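Long-range contact in anti sigma factor FlgM (Aquifex aeolicus, PDB 1RP3), which binds the flagellar sigma factor sigma-28 as its anti-sigma factor, probably holding it in an inactive conformation: residues L13-T17 / E34-L39. Sequence-based numbering, arbitrary orientation.
Sequences LLLET and EDKVTL
L14 reaches across from the last turn of helix 5-14 to D35, T38 and L39 on helix 31-46, closing one end of an antiparallel helix pair. Its two methyls divide the work. CD1 goes in between T38 and D35, 3.8 Å from T38 CG2 and equally close to D35 OD1, while CD2 meets L39 CD2 at 3.8 Å, the two leucine side chains crossing at about a right angle. With chi1 at -143°, off the staggered positions, the branched end of L14 comes nearer to the second helix than the start of the side chain suggests. L14 also packs on I54 of the sigma-28 chain and L39 on S47 of that chain, so the apolar patch faces the sigma factor too.

Beyond L14 the chain turns, type I, from L14 to T17, and this brings the T17 hydroxyl up to the D35 carboxylate. T17 OG1 is 3.2 Å from D35 OD1 and as near to OD2, but it also lies 2.9 Å from L14 O; its one proton can serve either the carboxylate or its own turn. Replacing D35 by an alanine would probably take away the T17 hydroxyl's partner on the second helix, leaving L14 O of its own turn, and strip the cover that the carboxylate gives L14 CD1. Further out, T17 CG2 passes E34 OE1 loosely.

The rotation of T38 is fixed from within its helix, which keeps CG2 facing L14: OG1 donates to E34 O at 3.1 Å, arriving 49° above the carbonyl plane, on an oxygen that T38 N grips as well.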
ATOM      1  N   LEU B  13     -20.412 -12.831 -15.028  1.00 43.93           N
ATOM      2  CA  LEU B  13     -19.656 -14.011 -15.477  1.00 45.36           C
ATOM      3  C   LEU B  13     -18.898 -14.609 -14.306  1.00 46.04           C
ATOM      4  O   LEU B  13     -18.817 -15.826 -14.154  1.00 46.79           O
ATOM      5  CB  LEU B  13     -18.652 -13.648 -16.583  1.00 46.33           C
ATOM      6  CG  LEU B  13     -19.201 -13.097 -17.895  1.00 47.32           C
ATOM      7  CD1 LEU B  13     -18.076 -13.056 -18.912  1.00 46.71           C
ATOM      8  CD2 LEU B  13     -20.330 -13.984 -18.404  1.00 48.99           C
ATOM      9  N   LEU B  14     -18.371 -13.726 -13.469  1.00 46.12           N
ATOM     10  CA  LEU B  14     -17.601 -14.101 -12.297  1.00 46.42           C
ATOM     11  C   LEU B  14     -18.455 -14.853 -11.283  1.00 48.58           C
ATOM     12  O   LEU B  14     -18.082 -15.943 -10.839  1.00 46.78           O
ATOM     13  CB  LEU B  14     -17.039 -12.837 -11.655  1.00 43.72           C
ATOM     14  CG  LEU B  14     -15.648 -12.869 -11.052  1.00 41.54           C
ATOM     15  CD1 LEU B  14     -14.659 -13.465 -12.035  1.00 36.83           C
ATOM     16  CD2 LEU B  14     -15.268 -11.450 -10.672  1.00 37.80           C
ATOM     17  N   LEU B  15     -19.599 -14.266 -10.928  1.00 51.58           N
ATOM     18  CA  LEU B  15     -20.524 -14.845  -9.956  1.00 56.23           C
ATOM     19  C   LEU B  15     -21.315 -16.048 -10.461  1.00 59.18           C
ATOM     20  O   LEU B  15     -22.075 -16.650  -9.694  1.00 59.24           O
ATOM     21  CB  LEU B  15     -21.481 -13.775  -9.414  1.00 57.66           C
ATOM     22  CG  LEU B  15     -20.968 -12.881  -8.275  1.00 59.01           C
ATOM     23  CD1 LEU B  15     -19.658 -12.219  -8.648  1.00 59.59           C
ATOM     24  CD2 LEU B  15     -22.009 -11.836  -7.929  1.00 57.76           C
ATOM     25  N   GLU B  16     -21.178 -16.371 -11.746  1.00 63.60           N
ATOM     26  CA  GLU B  16     -21.856 -17.538 -12.311  1.00 67.02           C
ATOM     27  C   GLU B  16     -21.011 -18.817 -12.161  1.00 70.13           C
ATOM     28  O   GLU B  16     -21.509 -19.920 -12.387  1.00 70.89           O
ATOM     29  CB  GLU B  16     -22.172 -17.295 -13.762  1.00 65.28           C
ATOM     30  N   THR B  17     -19.734 -18.655 -11.802  1.00 73.37           N
ATOM     31  CA  THR B  17     -18.818 -19.785 -11.600  1.00 75.57           C
ATOM     32  C   THR B  17     -18.583 -19.964 -10.100  1.00 76.82           C
ATOM     33  O   THR B  17     -17.901 -20.885  -9.671  1.00 78.52           O
ATOM     34  CB  THR B  17     -17.439 -19.567 -12.290  1.00 76.47           C
ATOM     35  OG1 THR B  17     -16.839 -18.361 -11.804  1.00 76.83           O
ATOM     36  CG2 THR B  17     -17.586 -19.480 -13.808  1.00 77.77           C
ATOM     37  N   GLU B  34     -10.883 -19.221 -16.450  1.00 58.35           N
ATOM     38  CA  GLU B  34     -11.826 -18.234 -16.954  1.00 54.78           C
ATOM     39  C   GLU B  34     -11.837 -16.963 -16.113  1.00 50.41           C
ATOM     40  O   GLU B  34     -11.827 -15.853 -16.646  1.00 48.07           O
ATOM     41  CB  GLU B  34     -13.237 -18.810 -16.973  1.00 58.33           C
ATOM     42  CG  GLU B  34     -13.645 -19.474 -18.269  1.00 64.22           C
ATOM     43  CD  GLU B  34     -15.148 -19.738 -18.346  1.00 68.58           C
ATOM     44  OE1 GLU B  34     -15.905 -19.237 -17.483  1.00 71.29           O
ATOM     45  OE2 GLU B  34     -15.576 -20.446 -19.281  1.00 70.18           O
ATOM     46  N   ASP B  35     -11.851 -17.135 -14.794  1.00 45.82           N
ATOM     47  CA  ASP B  35     -11.888 -16.013 -13.871  1.00 43.02           C
ATOM     48  C   ASP B  35     -10.670 -15.108 -13.960  1.00 39.93           C
ATOM     49  O   ASP B  35     -10.796 -13.887 -13.842  1.00 37.24           O
ATOM     50  CB  ASP B  35     -12.124 -16.511 -12.445  1.00 43.33           C
ATOM     51  CG  ASP B  35     -13.493 -17.155 -12.270  1.00 45.43           C
ATOM     52  OD1 ASP B  35     -14.320 -17.088 -13.209  1.00 46.08           O
ATOM     53  OD2 ASP B  35     -13.747 -17.729 -11.186  1.00 45.56           O
ATOM     54  N   LYS B  36      -9.506 -15.696 -14.219  1.00 38.55           N
ATOM     55  CA  LYS B  36      -8.290 -14.907 -14.353  1.00 38.76           C
ATOM     56  C   LYS B  36      -8.496 -13.889 -15.477  1.00 39.63           C
ATOM     57  O   LYS B  36      -8.164 -12.719 -15.318  1.00 41.39           O
ATOM     58  CB  LYS B  36      -7.105 -15.790 -14.649  1.00 36.32           C
ATOM     59  N   VAL B  37      -9.108 -14.315 -16.580  1.00 38.31           N
ATOM     60  CA  VAL B  37      -9.365 -13.409 -17.695  1.00 36.89           C
ATOM     61  C   VAL B  37     -10.450 -12.393 -17.360  1.00 35.62           C
ATOM     62  O   VAL B  37     -10.322 -11.207 -17.662  1.00 38.60           O
ATOM     63  CB  VAL B  37      -9.734 -14.193 -18.988  1.00 37.78           C
ATOM     64  CG1 VAL B  37     -10.355 -13.274 -20.047  1.00 34.99           C
ATOM     65  CG2 VAL B  37      -8.497 -14.837 -19.552  1.00 38.53           C
ATOM     66  N   THR B  38     -11.534 -12.863 -16.768  1.00 33.74           N
ATOM     67  CA  THR B  38     -12.627 -11.975 -16.396  1.00 32.50           C
ATOM     68  C   THR B  38     -12.120 -10.905 -15.422  1.00 31.84           C
ATOM     69  O   THR B  38     -12.416  -9.724 -15.589  1.00 32.19           O
ATOM     70  CB  THR B  38     -13.770 -12.773 -15.765  1.00 31.67           C
ATOM     71  OG1 THR B  38     -14.192 -13.789 -16.675  1.00 33.46           O
ATOM     72  CG2 THR B  38     -14.939 -11.883 -15.447  1.00 29.97           C
ATOM     73  N   LEU B  39     -11.333 -11.325 -14.429  1.00 30.05           N
ATOM     74  CA  LEU B  39     -10.772 -10.403 -13.439  1.00 30.70           C
ATOM     75  C   LEU B  39      -9.885  -9.372 -14.122  1.00 30.34           C
ATOM     76  O   LEU B  39      -9.938  -8.175 -13.794  1.00 28.38           O
ATOM     77  CB  LEU B  39      -9.989 -11.168 -12.365  1.00 27.47           C
ATOM     78  CG  LEU B  39     -10.888 -11.888 -11.348  1.00 29.19           C
ATOM     79  CD1 LEU B  39     -10.113 -12.942 -10.548  1.00 25.47           C
ATOM     80  CD2 LEU B  39     -11.527 -10.869 -10.431  1.00 25.76           C
TER